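Local coordinates for putative retaining b-glycosidase (Saccharophagus degradans, PDB 5A95), which probably hydrolyses mixed-linkage beta-1,3-1,4-glucans, acting as a retaining beta-glucanase of glycoside hydrolase family 5, at residues G70-D75 and A289-W294; F90-N95 and W330-D335; N95-N100 and T339-W344; V325-W330 and Q357-A362. The protein carries 1 engineered substitution. All blocks are in the same frame, centred on the assembly; numbering follows the deposited sequence. Where two conformers were deposited one is given.

Contact 1 (G70-D75 and A289-W294). Engineered in segment 289-294: Gln291 (natural residue Glu). With BGC (beta-D-glucopyranose), chain D.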
# COMPACT_ATOMS: atom_id res chain seq x y z
N GLY A 70 -19.30 30.86 -2.16
CA GLY A 70 -17.94 31.38 -2.05
C GLY A 70 -17.03 30.94 -3.15
O GLY A 70 -17.45 30.76 -4.30
N VAL A 71 -15.76 30.77 -2.79
CA VAL A 71 -14.71 30.52 -3.76
C VAL A 71 -13.72 29.49 -3.24
O VAL A 71 -13.56 29.31 -2.03
CB VAL A 71 -13.92 31.80 -4.12
CG1 VAL A 71 -14.85 32.90 -4.59
CG2 VAL A 71 -13.10 32.31 -2.95
N ASN A 72 -13.05 28.83 -4.19
CA ASN A 72 -11.76 28.19 -3.96
C ASN A 72 -10.67 29.23 -3.93
O ASN A 72 -10.71 30.20 -4.70
CB ASN A 72 -11.45 27.25 -5.13
CG ASN A 72 -12.27 25.99 -5.10
OD1 ASN A 72 -11.85 25.02 -4.48
ND2 ASN A 72 -13.44 26.00 -5.71
N ILE A 73 -9.65 28.97 -3.11
CA ILE A 73 -8.35 29.59 -3.27
C ILE A 73 -7.39 28.46 -3.62
O ILE A 73 -7.79 27.28 -3.64
CB ILE A 73 -7.91 30.36 -2.01
CG1 ILE A 73 -7.87 29.45 -0.78
CG2 ILE A 73 -8.82 31.57 -1.80
CD1 ILE A 73 -7.30 30.11 0.46
N ALA A 74 -6.16 28.80 -3.96
CA ALA A 74 -5.17 27.79 -4.29
C ALA A 74 -4.72 26.99 -3.06
O ALA A 74 -4.99 27.35 -1.92
CB ALA A 74 -3.96 28.41 -5.01
N ASP A 75 -3.99 25.90 -3.32
CA ASP A 75 -3.37 25.13 -2.25
C ASP A 75 -2.49 26.03 -1.36
O ASP A 75 -1.80 26.93 -1.84
CB ASP A 75 -2.51 24.01 -2.86
CG ASP A 75 -1.75 23.23 -1.84
OD1 ASP A 75 -0.60 23.62 -1.55
OD2 ASP A 75 -2.26 22.18 -1.38
N ALA A 289 -21.85 22.64 -5.43
CA ALA A 289 -21.08 22.71 -6.65
C ALA A 289 -19.70 23.26 -6.29
O ALA A 289 -19.49 24.48 -6.33
CB ALA A 289 -21.81 23.56 -7.67
N THR A 290 -18.80 22.37 -5.85
CA THR A 290 -17.55 22.83 -5.28
C THR A 290 -16.49 23.30 -6.28
O THR A 290 -15.48 23.85 -5.87
CB THR A 290 -16.95 21.81 -4.31
OG1 THR A 290 -16.96 20.53 -4.93
CG2 THR A 290 -17.69 21.77 -3.00
N GLN A 291 -16.75 23.07 -7.56
CA GLN A 291 -16.01 23.72 -8.65
C GLN A 291 -16.99 24.00 -9.75
O GLN A 291 -17.84 23.17 -10.10
CB GLN A 291 -14.86 22.87 -9.19
CG GLN A 291 -13.80 22.67 -8.15
CD GLN A 291 -12.55 21.97 -8.62
OE1 GLN A 291 -11.81 21.45 -7.80
NE2 GLN A 291 -12.25 22.06 -9.88
N LEU A 292 -16.87 25.20 -10.29
CA LEU A 292 -17.61 25.69 -11.44
C LEU A 292 -16.87 26.94 -11.91
O LEU A 292 -16.09 27.51 -11.17
CB LEU A 292 -19.08 25.98 -11.12
CG LEU A 292 -19.38 27.19 -10.25
CD1 LEU A 292 -20.80 27.71 -10.47
CD2 LEU A 292 -19.17 26.89 -8.77
N GLY A 293 -17.17 27.39 -13.11
CA GLY A 293 -16.57 28.60 -13.66
C GLY A 293 -16.19 28.44 -15.11
O GLY A 293 -16.35 27.38 -15.67
N TRP A 294 -15.70 29.53 -15.71
CA TRP A 294 -15.33 29.50 -17.11
C TRP A 294 -14.30 30.55 -17.44
O TRP A 294 -14.09 31.48 -16.68
CB TRP A 294 -16.55 29.72 -18.04
CG TRP A 294 -16.91 31.18 -18.23
CD1 TRP A 294 -16.50 31.99 -19.28
CD2 TRP A 294 -17.69 32.04 -17.38
NE1 TRP A 294 -17.00 33.26 -19.13
CE2 TRP A 294 -17.74 33.32 -17.98
CE3 TRP A 294 -18.39 31.85 -16.18
CZ2 TRP A 294 -18.44 34.39 -17.41
CZ3 TRP A 294 -19.08 32.90 -15.63
CH2 TRP A 294 -19.11 34.15 -16.24
C2 BGC D . -9.29 20.31 -11.28
C3 BGC D . -8.52 21.59 -10.96
C4 BGC D . -8.12 22.28 -12.27
C5 BGC D . -9.34 22.50 -13.13
C6 BGC D . -9.02 23.20 -14.43
C1 BGC D . -10.34 20.46 -12.38
O1 BGC D . -10.67 19.24 -12.99
O2 BGC D . -9.88 19.76 -10.04
O3 BGC D . -7.41 21.22 -10.09
O4 BGC D . -7.43 23.53 -12.12
O5 BGC D . -9.84 21.21 -13.47
O6 BGC D . -10.22 23.15 -15.20
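Asn72 and Thr290 are joined by the one hydrogen bond between segments 70-75 and 289-294: Asn72 ND2 donates to Thr290 O over 3.0 Å, and the N-H points nearly straight at the acceptor (167°). The oxygen lies in the plane of the Asn72 amide, while the donor is tilted a little from the carbonyl plane of Thr290. Both ends of this amide are engaged. ND2 also donates to Val329 O, and OD1 accepts from Arg103, which settles the amide's rotation; Thr290 O in turn takes a second bond from Thr328 OG1. The hydroxyl of Thr290 turns to Glu185 and His254.

The van der Waals part is small. Beyond the bond, Asn72 ND2 lies 4.1 Å from Gln291 CG, beyond which the side chain runs extended (chi2 -174°) and carries its amide to the sugar.

Sugar contact is weaker. Gln291, engineered from the natural Glu, offers NE2 to O2 of the chain D glucose at 3.3 Å, a weak bond; the same amide is also hydrogen-bonded to Tyr256, its strongest polar partner, at NE2 and to Arg103 at OE1. Replacing Asn72 with a leucine would probably leave Arg103 without this acceptor and remove the donor that Thr290 O and Val329 O share.

The arrangement is that of the glycan-binding end of a family 5 (beta/alpha)8 barrel, with Asn72 on strand 65-72 and the substituted position just past strand 287-289, consistent with the place of the family's nucleophile glutamate.

Contact 2 (F90-N95 and W330-D335). With BGC (beta-D-glucopyranose), chain D; BGC (beta-D-glucopyranose), chain B.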
# COMPACT_ATOMS: atom_id res chain seq x y z
N PHE A 90 -8.37 36.37 2.98
CA PHE A 90 -9.69 36.03 3.53
C PHE A 90 -10.52 37.28 3.75
O PHE A 90 -11.73 37.30 3.48
CB PHE A 90 -9.54 35.25 4.85
CG PHE A 90 -9.15 33.79 4.68
CD1 PHE A 90 -8.19 33.40 3.76
CD2 PHE A 90 -9.72 32.85 5.49
CE1 PHE A 90 -7.83 32.05 3.62
CE2 PHE A 90 -9.38 31.51 5.37
CZ PHE A 90 -8.43 31.12 4.45
N GLU A 91 -9.87 38.34 4.24
CA GLU A 91 -10.56 39.61 4.49
C GLU A 91 -11.13 40.20 3.19
O GLU A 91 -12.27 40.68 3.16
CB GLU A 91 -9.61 40.63 5.12
CG GLU A 91 -9.18 40.25 6.52
CD GLU A 91 -8.16 41.22 7.11
OE1 GLU A 91 -7.02 41.34 6.59
OE2 GLU A 91 -8.51 41.85 8.10
N GLU A 92 -10.33 40.17 2.12
CA GLU A 92 -10.80 40.69 0.84
C GLU A 92 -12.07 39.94 0.41
O GLU A 92 -13.06 40.51 -0.01
CB GLU A 92 -9.72 40.52 -0.21
CG GLU A 92 -10.18 40.77 -1.64
CD GLU A 92 -10.55 42.21 -1.95
OE1 GLU A 92 -10.28 43.12 -1.13
OE2 GLU A 92 -11.05 42.44 -3.06
N LEU A 93 -12.02 38.63 0.52
CA LEU A 93 -13.14 37.81 0.09
C LEU A 93 -14.40 38.05 0.91
O LEU A 93 -15.50 38.19 0.36
CB LEU A 93 -12.74 36.34 0.11
CG LEU A 93 -11.81 35.95 -1.02
CD1 LEU A 93 -11.15 34.59 -0.76
CD2 LEU A 93 -12.58 35.94 -2.34
N ALA A 94 -14.26 38.02 2.24
CA ALA A 94 -15.39 38.18 3.13
C ALA A 94 -15.95 39.60 3.05
O ALA A 94 -17.17 39.81 3.02
CB ALA A 94 -15.01 37.85 4.55
N ASN A 95 -15.06 40.58 3.00
CA ASN A 95 -15.51 41.97 3.06
C ASN A 95 -15.99 42.56 1.75
O ASN A 95 -16.87 43.41 1.74
CB ASN A 95 -14.41 42.89 3.61
CG ASN A 95 -14.03 42.56 5.04
OD1 ASN A 95 -14.82 42.01 5.79
ND2 ASN A 95 -12.80 42.90 5.41
N TRP A 330 -14.34 28.14 -8.91
CA TRP A 330 -12.92 27.84 -9.14
C TRP A 330 -12.38 28.87 -10.15
O TRP A 330 -12.91 28.93 -11.25
CB TRP A 330 -12.75 26.40 -9.70
CG TRP A 330 -11.32 26.01 -9.95
CD1 TRP A 330 -10.58 26.31 -11.06
CD2 TRP A 330 -10.43 25.36 -9.04
NE1 TRP A 330 -9.30 25.82 -10.92
CE2 TRP A 330 -9.18 25.25 -9.68
CE3 TRP A 330 -10.58 24.85 -7.75
CZ2 TRP A 330 -8.07 24.66 -9.06
CZ3 TRP A 330 -9.50 24.26 -7.14
CH2 TRP A 330 -8.25 24.15 -7.80
N VAL A 331 -11.34 29.65 -9.84
CA VAL A 331 -10.61 29.68 -8.56
C VAL A 331 -10.15 31.13 -8.31
O VAL A 331 -9.81 31.84 -9.26
CB VAL A 331 -9.39 28.72 -8.58
CG1 VAL A 331 -8.48 29.01 -9.75
CG2 VAL A 331 -8.63 28.73 -7.27
N PHE A 332 -10.14 31.55 -7.05
CA PHE A 332 -9.73 32.90 -6.68
C PHE A 332 -8.21 32.90 -6.52
O PHE A 332 -7.68 32.84 -5.43
CB PHE A 332 -10.45 33.33 -5.41
CG PHE A 332 -10.36 34.81 -5.16
CD1 PHE A 332 -11.28 35.66 -5.75
CD2 PHE A 332 -9.41 35.34 -4.31
CE1 PHE A 332 -11.24 37.02 -5.50
CE2 PHE A 332 -9.37 36.71 -4.06
CZ PHE A 332 -10.27 37.54 -4.68
N ASP A 333 -7.55 32.98 -7.67
CA ASP A 333 -6.11 32.93 -7.82
C ASP A 333 -5.80 33.55 -9.17
O ASP A 333 -6.58 33.35 -10.10
CB ASP A 333 -5.64 31.46 -7.82
CG ASP A 333 -4.15 31.35 -7.67
OD1 ASP A 333 -3.66 31.54 -6.54
OD2 ASP A 333 -3.44 31.12 -8.69
N PRO A 334 -4.67 34.28 -9.30
CA PRO A 334 -4.31 34.84 -10.61
C PRO A 334 -3.52 33.89 -11.52
O PRO A 334 -3.29 34.22 -12.68
CB PRO A 334 -3.46 36.06 -10.25
CG PRO A 334 -2.79 35.67 -8.98
CD PRO A 334 -3.77 34.79 -8.25
N ASP A 335 -3.08 32.75 -11.00
CA ASP A 335 -2.24 31.82 -11.74
C ASP A 335 -2.97 30.57 -12.19
O ASP A 335 -2.88 30.17 -13.35
CB ASP A 335 -1.01 31.41 -10.91
CG ASP A 335 -0.22 32.59 -10.44
OD1 ASP A 335 0.12 33.41 -11.29
OD2 ASP A 335 0.05 32.71 -9.24
C2 BGC D . -9.29 20.31 -11.28
C3 BGC D . -8.52 21.59 -10.96
C4 BGC D . -8.12 22.28 -12.27
C5 BGC D . -9.34 22.50 -13.13
C6 BGC D . -9.02 23.20 -14.43
C1 BGC D . -10.34 20.46 -12.38
O1 BGC D . -10.67 19.24 -12.99
O2 BGC D . -9.88 19.76 -10.04
O3 BGC D . -7.41 21.22 -10.09
O4 BGC D . -7.43 23.53 -12.12
O5 BGC D . -9.84 21.21 -13.47
O6 BGC D . -10.22 23.15 -15.20
C2 BGC B . -2.54 27.30 -14.93
C3 BGC B . -1.92 27.42 -16.31
C4 BGC B . -0.76 26.47 -16.44
C5 BGC B . -1.22 25.05 -16.14
C6 BGC B . -0.07 24.05 -16.21
C1 BGC B . -2.89 25.87 -14.61
O2 BGC B . -3.71 28.11 -14.88
O3 BGC B . -1.44 28.75 -16.49
O4 BGC B . -0.23 26.58 -17.77
O5 BGC B . -1.75 25.02 -14.81
O6 BGC B . 0.91 24.37 -15.20
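The backbone oxygen of Asp335, three residues beyond the Phe332 that packs on Leu93, is gripped twice: O2 of the chain B glucose donates to Asp335 O over 2.7 Å, and the hydroxyl of Tyr300 is a second partner. The turn leading there is fixed by Asp333, whose OD2 accepts from Asp335 N at 2.9 Å in an Asx turn, the N-H coming from above the carboxylate plane. Lys78 ties the two acids together by salt bridges to Asp333 OD1 and Asp335 OD2. This loop follows the last strand of the (beta/alpha)8 barrel, 326-329, and starts with a cis peptide between Trp330 and Val331; its Phe332 reaches back to helix 87-96 on the barrel's outer wall. CG of Phe332 stands anti to the backbone N (chi1 -165°), aiming the ring at the helix. There Leu93 CD2 sits over the middle of one ring face, 3.4 Å from the centroid and only 4° off the normal, a CH-pi contact. Leu93 CD1 lies nearer the rim, 4.0 Å from Phe332 CD2. Trp97 meets the same phenyl ring edge-to-face, and Glu92 CG approaches Phe332 CZ more loosely at 4.4 Å.

Contact 3 (N95-N100 and T339-W344)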
# COMPACT_ATOMS: atom_id res chain seq x y z
N ASN A 95 -15.06 40.58 3.00
CA ASN A 95 -15.51 41.97 3.06
C ASN A 95 -15.99 42.56 1.75
O ASN A 95 -16.87 43.41 1.74
CB ASN A 95 -14.41 42.89 3.61
CG ASN A 95 -14.03 42.56 5.04
OD1 ASN A 95 -14.82 42.01 5.79
ND2 ASN A 95 -12.80 42.90 5.41
N ASN A 96 -15.39 42.12 0.66
CA ASN A 96 -15.63 42.71 -0.66
C ASN A 96 -16.22 41.83 -1.75
O ASN A 96 -16.70 42.34 -2.75
CB ASN A 96 -14.34 43.32 -1.20
CG ASN A 96 -13.87 44.51 -0.38
OD1 ASN A 96 -14.68 45.23 0.22
ND2 ASN A 96 -12.57 44.74 -0.36
N TRP A 97 -16.19 40.50 -1.57
CA TRP A 97 -16.71 39.59 -2.60
C TRP A 97 -17.96 38.82 -2.21
O TRP A 97 -18.45 37.99 -2.99
CB TRP A 97 -15.59 38.63 -3.05
CG TRP A 97 -14.50 39.30 -3.83
CD1 TRP A 97 -13.58 40.20 -3.35
CD2 TRP A 97 -14.19 39.13 -5.22
NE1 TRP A 97 -12.77 40.63 -4.36
CE2 TRP A 97 -13.11 39.98 -5.52
CE3 TRP A 97 -14.73 38.33 -6.25
CZ2 TRP A 97 -12.54 40.04 -6.80
CZ3 TRP A 97 -14.16 38.40 -7.51
CH2 TRP A 97 -13.09 39.26 -7.79
N GLY A 98 -18.49 39.06 -1.02
CA GLY A 98 -19.78 38.51 -0.61
C GLY A 98 -19.73 37.07 -0.18
O GLY A 98 -20.76 36.46 -0.03
N VAL A 99 -18.54 36.51 -0.00
CA VAL A 99 -18.47 35.09 0.29
C VAL A 99 -18.85 34.77 1.73
O VAL A 99 -18.58 35.56 2.63
CB VAL A 99 -17.10 34.45 0.03
CG1 VAL A 99 -16.52 34.86 -1.33
CG2 VAL A 99 -16.10 34.70 1.15
N ASN A 100 -19.43 33.58 1.95
CA ASN A 100 -19.56 33.05 3.28
C ASN A 100 -18.73 31.77 3.45
O ASN A 100 -18.75 31.17 4.52
CB ASN A 100 -21.01 32.84 3.69
CG ASN A 100 -21.73 31.77 2.87
OD1 ASN A 100 -21.12 30.92 2.28
ND2 ASN A 100 -23.04 31.81 2.88
N THR A 339 -9.23 31.64 -13.80
CA THR A 339 -9.03 32.59 -12.72
C THR A 339 -10.28 33.42 -12.44
O THR A 339 -11.06 33.66 -13.36
CB THR A 339 -7.94 33.60 -13.07
OG1 THR A 339 -8.41 34.37 -14.17
CG2 THR A 339 -6.64 32.94 -13.41
N MET A 340 -10.40 33.91 -11.20
CA MET A 340 -11.36 34.95 -10.85
C MET A 340 -10.77 36.33 -10.81
O MET A 340 -11.50 37.32 -10.78
CB MET A 340 -12.02 34.68 -9.50
CG MET A 340 -12.84 33.40 -9.49
SD MET A 340 -13.66 33.10 -7.92
CE MET A 340 -14.94 34.34 -8.02
N ILE A 341 -9.44 36.39 -10.77
CA ILE A 341 -8.71 37.64 -10.63
C ILE A 341 -7.50 37.62 -11.55
O ILE A 341 -6.96 36.55 -11.85
CB ILE A 341 -8.28 37.91 -9.17
CG1 ILE A 341 -7.48 36.71 -8.61
CG2 ILE A 341 -9.49 38.28 -8.32
CD1 ILE A 341 -6.97 36.93 -7.19
N ASN A 342 -7.06 38.80 -11.98
CA ASN A 342 -5.93 38.91 -12.90
C ASN A 342 -4.62 39.16 -12.18
O ASN A 342 -3.55 39.02 -12.78
CB ASN A 342 -6.16 40.05 -13.89
CG ASN A 342 -7.43 39.88 -14.69
OD1 ASN A 342 -7.89 38.78 -14.96
ND2 ASN A 342 -7.97 41.00 -15.16
N ASP A 343 -4.72 39.56 -10.92
CA ASP A 343 -3.55 39.97 -10.13
C ASP A 343 -3.88 39.94 -8.65
O ASP A 343 -5.03 39.82 -8.28
CB ASP A 343 -3.11 41.38 -10.55
CG ASP A 343 -4.24 42.39 -10.46
OD1 ASP A 343 -4.87 42.48 -9.40
OD2 ASP A 343 -4.50 43.08 -11.48
N TRP A 344 -2.86 40.09 -7.79
CA TRP A 344 -3.09 40.10 -6.35
C TRP A 344 -3.64 41.41 -5.79
O TRP A 344 -3.89 41.53 -4.61
CB TRP A 344 -1.87 39.58 -5.60
CG TRP A 344 -1.74 38.08 -5.64
CD1 TRP A 344 -0.72 37.36 -6.15
CD2 TRP A 344 -2.70 37.13 -5.14
NE1 TRP A 344 -0.96 36.02 -5.98
CE2 TRP A 344 -2.18 35.85 -5.38
CE3 TRP A 344 -3.93 37.25 -4.51
CZ2 TRP A 344 -2.85 34.70 -5.02
CZ3 TRP A 344 -4.62 36.10 -4.18
CH2 TRP A 344 -4.06 34.84 -4.41
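Trp97, which follows outer helix 87-96 of the (beta/alpha)8 barrel, packs its six-membered ring against Met340 and Ile341 of the loop that follows strand 326-329. Just after it, Gly98 leaves the helical conformation with a positive phi of 78°, turning the chain toward strand 101-106. The contact is apolar and is carried by the far end of the indole. Ile341 CG2 comes obliquely to the ring and is shared between two of its carbons, lying 3.8 Å from Trp97 CH2 and equally 3.8 Å from Trp97 CZ2. Beside it, the backbone oxygen of Met340 approaches Trp97 CH2 to 3.9 Å, also obliquely. The side chain of Met340 runs past the indole in the opposite direction and bends at its last torsion (chi3 73°), which brings its methyl CE to 4.2 Å from Trp97 CZ3. Its sulfur end also borders Val71 of strand 65-72, so the methionine fills the layer between loop and barrel wall. Lys356 of helix 350-363 makes a cation-pi contact with the indole. The ring's rotation is fixed at its polar end, where Trp97 NE1 is hydrogen-bonded to Glu92 OE2.

Contact 4 (V325-W330 and Q357-A362). With BGC (beta-D-glucopyranose), chain D.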
# COMPACT_ATOMS: atom_id res chain seq x y z
N VAL A 325 -28.93 25.21 -4.69
CA VAL A 325 -27.62 24.57 -4.67
C VAL A 325 -26.55 25.54 -4.16
O VAL A 325 -26.52 26.70 -4.54
CB VAL A 325 -27.31 24.02 -6.08
CG1 VAL A 325 -25.85 23.63 -6.24
CG2 VAL A 325 -28.20 22.80 -6.36
N SER A 326 -25.68 25.03 -3.28
CA SER A 326 -24.52 25.77 -2.78
C SER A 326 -23.37 25.70 -3.78
O SER A 326 -23.36 24.83 -4.66
CB SER A 326 -24.10 25.16 -1.46
OG SER A 326 -25.04 25.39 -0.43
N TYR A 327 -22.40 26.59 -3.67
CA TYR A 327 -21.32 26.62 -4.65
C TYR A 327 -20.07 27.33 -4.16
O TYR A 327 -20.12 28.25 -3.37
CB TYR A 327 -21.78 27.26 -5.97
CG TYR A 327 -22.31 28.65 -5.83
CD1 TYR A 327 -21.47 29.75 -5.89
CD2 TYR A 327 -23.65 28.87 -5.61
CE1 TYR A 327 -21.97 31.04 -5.77
CE2 TYR A 327 -24.16 30.15 -5.49
CZ TYR A 327 -23.31 31.24 -5.55
OH TYR A 327 -23.80 32.53 -5.41
N THR A 328 -18.93 26.87 -4.69
CA THR A 328 -17.67 27.56 -4.55
C THR A 328 -16.97 27.62 -5.91
O THR A 328 -16.56 26.61 -6.47
CB THR A 328 -16.74 26.92 -3.51
OG1 THR A 328 -16.55 25.53 -3.75
CG2 THR A 328 -17.27 27.10 -2.11
N VAL A 329 -16.83 28.84 -6.45
CA VAL A 329 -16.29 29.05 -7.78
C VAL A 329 -14.80 28.68 -7.78
O VAL A 329 -14.07 28.91 -6.80
CB VAL A 329 -16.44 30.53 -8.18
CG1 VAL A 329 -15.91 30.80 -9.58
CG2 VAL A 329 -17.90 30.95 -8.10
N TRP A 330 -14.34 28.14 -8.91
CA TRP A 330 -12.92 27.84 -9.14
C TRP A 330 -12.38 28.87 -10.15
O TRP A 330 -12.91 28.93 -11.25
CB TRP A 330 -12.75 26.40 -9.70
CG TRP A 330 -11.32 26.01 -9.95
CD1 TRP A 330 -10.58 26.31 -11.06
CD2 TRP A 330 -10.43 25.36 -9.04
NE1 TRP A 330 -9.30 25.82 -10.92
CE2 TRP A 330 -9.18 25.25 -9.68
CE3 TRP A 330 -10.58 24.85 -7.75
CZ2 TRP A 330 -8.07 24.66 -9.06
CZ3 TRP A 330 -9.50 24.26 -7.14
CH2 TRP A 330 -8.25 24.15 -7.80
N GLN A 357 -20.61 39.98 -8.36
CA GLN A 357 -21.91 40.64 -8.32
C GLN A 357 -23.00 39.71 -7.80
O GLN A 357 -23.81 40.10 -6.98
CB GLN A 357 -22.25 41.18 -9.71
CG GLN A 357 -23.58 41.91 -9.82
CD GLN A 357 -23.72 42.67 -11.14
OE1 GLN A 357 -23.42 42.16 -12.21
NE2 GLN A 357 -24.15 43.92 -11.05
N VAL A 358 -23.00 38.47 -8.27
CA VAL A 358 -23.97 37.48 -7.82
C VAL A 358 -23.88 37.25 -6.32
O VAL A 358 -24.88 37.25 -5.62
CB VAL A 358 -23.76 36.15 -8.59
CG1 VAL A 358 -24.54 35.00 -7.97
CG2 VAL A 358 -24.13 36.32 -10.06
N MET A 359 -22.65 37.06 -5.82
CA MET A 359 -22.48 36.76 -4.41
C MET A 359 -22.80 37.97 -3.53
O MET A 359 -23.41 37.82 -2.47
CB MET A 359 -21.08 36.24 -4.12
CG MET A 359 -20.84 34.89 -4.77
SD MET A 359 -19.26 34.09 -4.36
CE MET A 359 -18.08 35.25 -5.06
N LEU A 360 -22.40 39.16 -3.97
CA LEU A 360 -22.73 40.35 -3.19
C LEU A 360 -24.25 40.55 -3.10
O LEU A 360 -24.78 40.92 -2.04
CB LEU A 360 -22.07 41.60 -3.77
CG LEU A 360 -20.57 41.70 -3.50
CD1 LEU A 360 -19.93 42.75 -4.39
CD2 LEU A 360 -20.28 42.01 -2.04
N GLU A 361 -24.95 40.29 -4.20
CA GLU A 361 -26.40 40.43 -4.19
C GLU A 361 -27.06 39.39 -3.29
O GLU A 361 -27.98 39.70 -2.55
CB GLU A 361 -26.97 40.37 -5.62
CG GLU A 361 -28.48 40.53 -5.69
CD GLU A 361 -28.99 41.74 -4.90
OE1 GLU A 361 -28.42 42.86 -5.04
OE2 GLU A 361 -29.97 41.56 -4.13
N ALA A 362 -26.55 38.16 -3.33
CA ALA A 362 -27.12 37.06 -2.54
C ALA A 362 -26.91 37.27 -1.05
O ALA A 362 -27.73 36.86 -0.23
CB ALA A 362 -26.55 35.72 -2.97
C2 BGC D . -9.29 20.31 -11.28
C3 BGC D . -8.52 21.59 -10.96
C4 BGC D . -8.12 22.28 -12.27
C5 BGC D . -9.34 22.50 -13.13
C6 BGC D . -9.02 23.20 -14.43
C1 BGC D . -10.34 20.46 -12.38
O1 BGC D . -10.67 19.24 -12.99
O2 BGC D . -9.88 19.76 -10.04
O3 BGC D . -7.41 21.22 -10.09
O4 BGC D . -7.43 23.53 -12.12
O5 BGC D . -9.84 21.21 -13.47
O6 BGC D . -10.22 23.15 -15.20
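Tyr327, Met359 and Val358 account for most of the surface buried between strand 326-329 and helix 350-363. Tyr327 points its ring at the helix and touches it with its outer end. CB points toward the helix, and CG lies between the backbone N and the carbonyl carbon (chi1 57°), which leaves the phenol end against Met359 and Val358. Met359 CG meets the ring at its edge, near the ring plane, 4.1 Å from Tyr327 CE1 and 3.8 Å from Tyr327 OH. Val358 adds its CG1 at 3.6 Å from Tyr327 OH, so the phenol oxygen rests against two aliphatic groups of the helix. Val358 also touches Val317 and Gln321, and Tyr327 touches Met320, so helix 312-323 closes the same corner.

Further along segment 325-330, Trp330 faces the other way, into the sugar site. One face of its indole carries C3 of the chain D glucose, offset toward the rim, with Trp330 CZ2 3.6 Å from that C3 and Trp330 NE1 3.2 Å from the glucose O4. NE1 is hydrogen-bonded to Ser337 O, which steadies the ring. With an alanine in place of Trp330, the glucose is likely to lose the apolar surface beneath C3, and Ser337 O its indole donor.

The alternation is clear in the strand, where Thr328 points away from the helix and Tyr327 toward it. It is characteristic of the (beta/alpha)8 barrel, whose last strand, paired with both 287-289 and 65-72, closes the cylinder and presents a tryptophan to the glycan.

How the contacts relate
Contacts 2 and 3 lie almost on top of each other, their centres about 4 Å apart; both join helix 87-96 to the loop after strand 326-329. Contacts 1 and 4 lie about 10 to 12 Å from these and each other. Strand 65-72 runs beside strand 326-329 and the loop after it, with Asn72 N probably bonded to Val329 O and Asn72 O to Phe332 N. Along the chain contact 1 closes before contact 4 opens, while the other pairs interleave, so strand 65-72 and helix 87-96, early in the barrel, meet its last strand, loop and helix 350-363. The closing seam thus extends from the glycan site, reached by contacts 1, 2 and 4, to the outer helices.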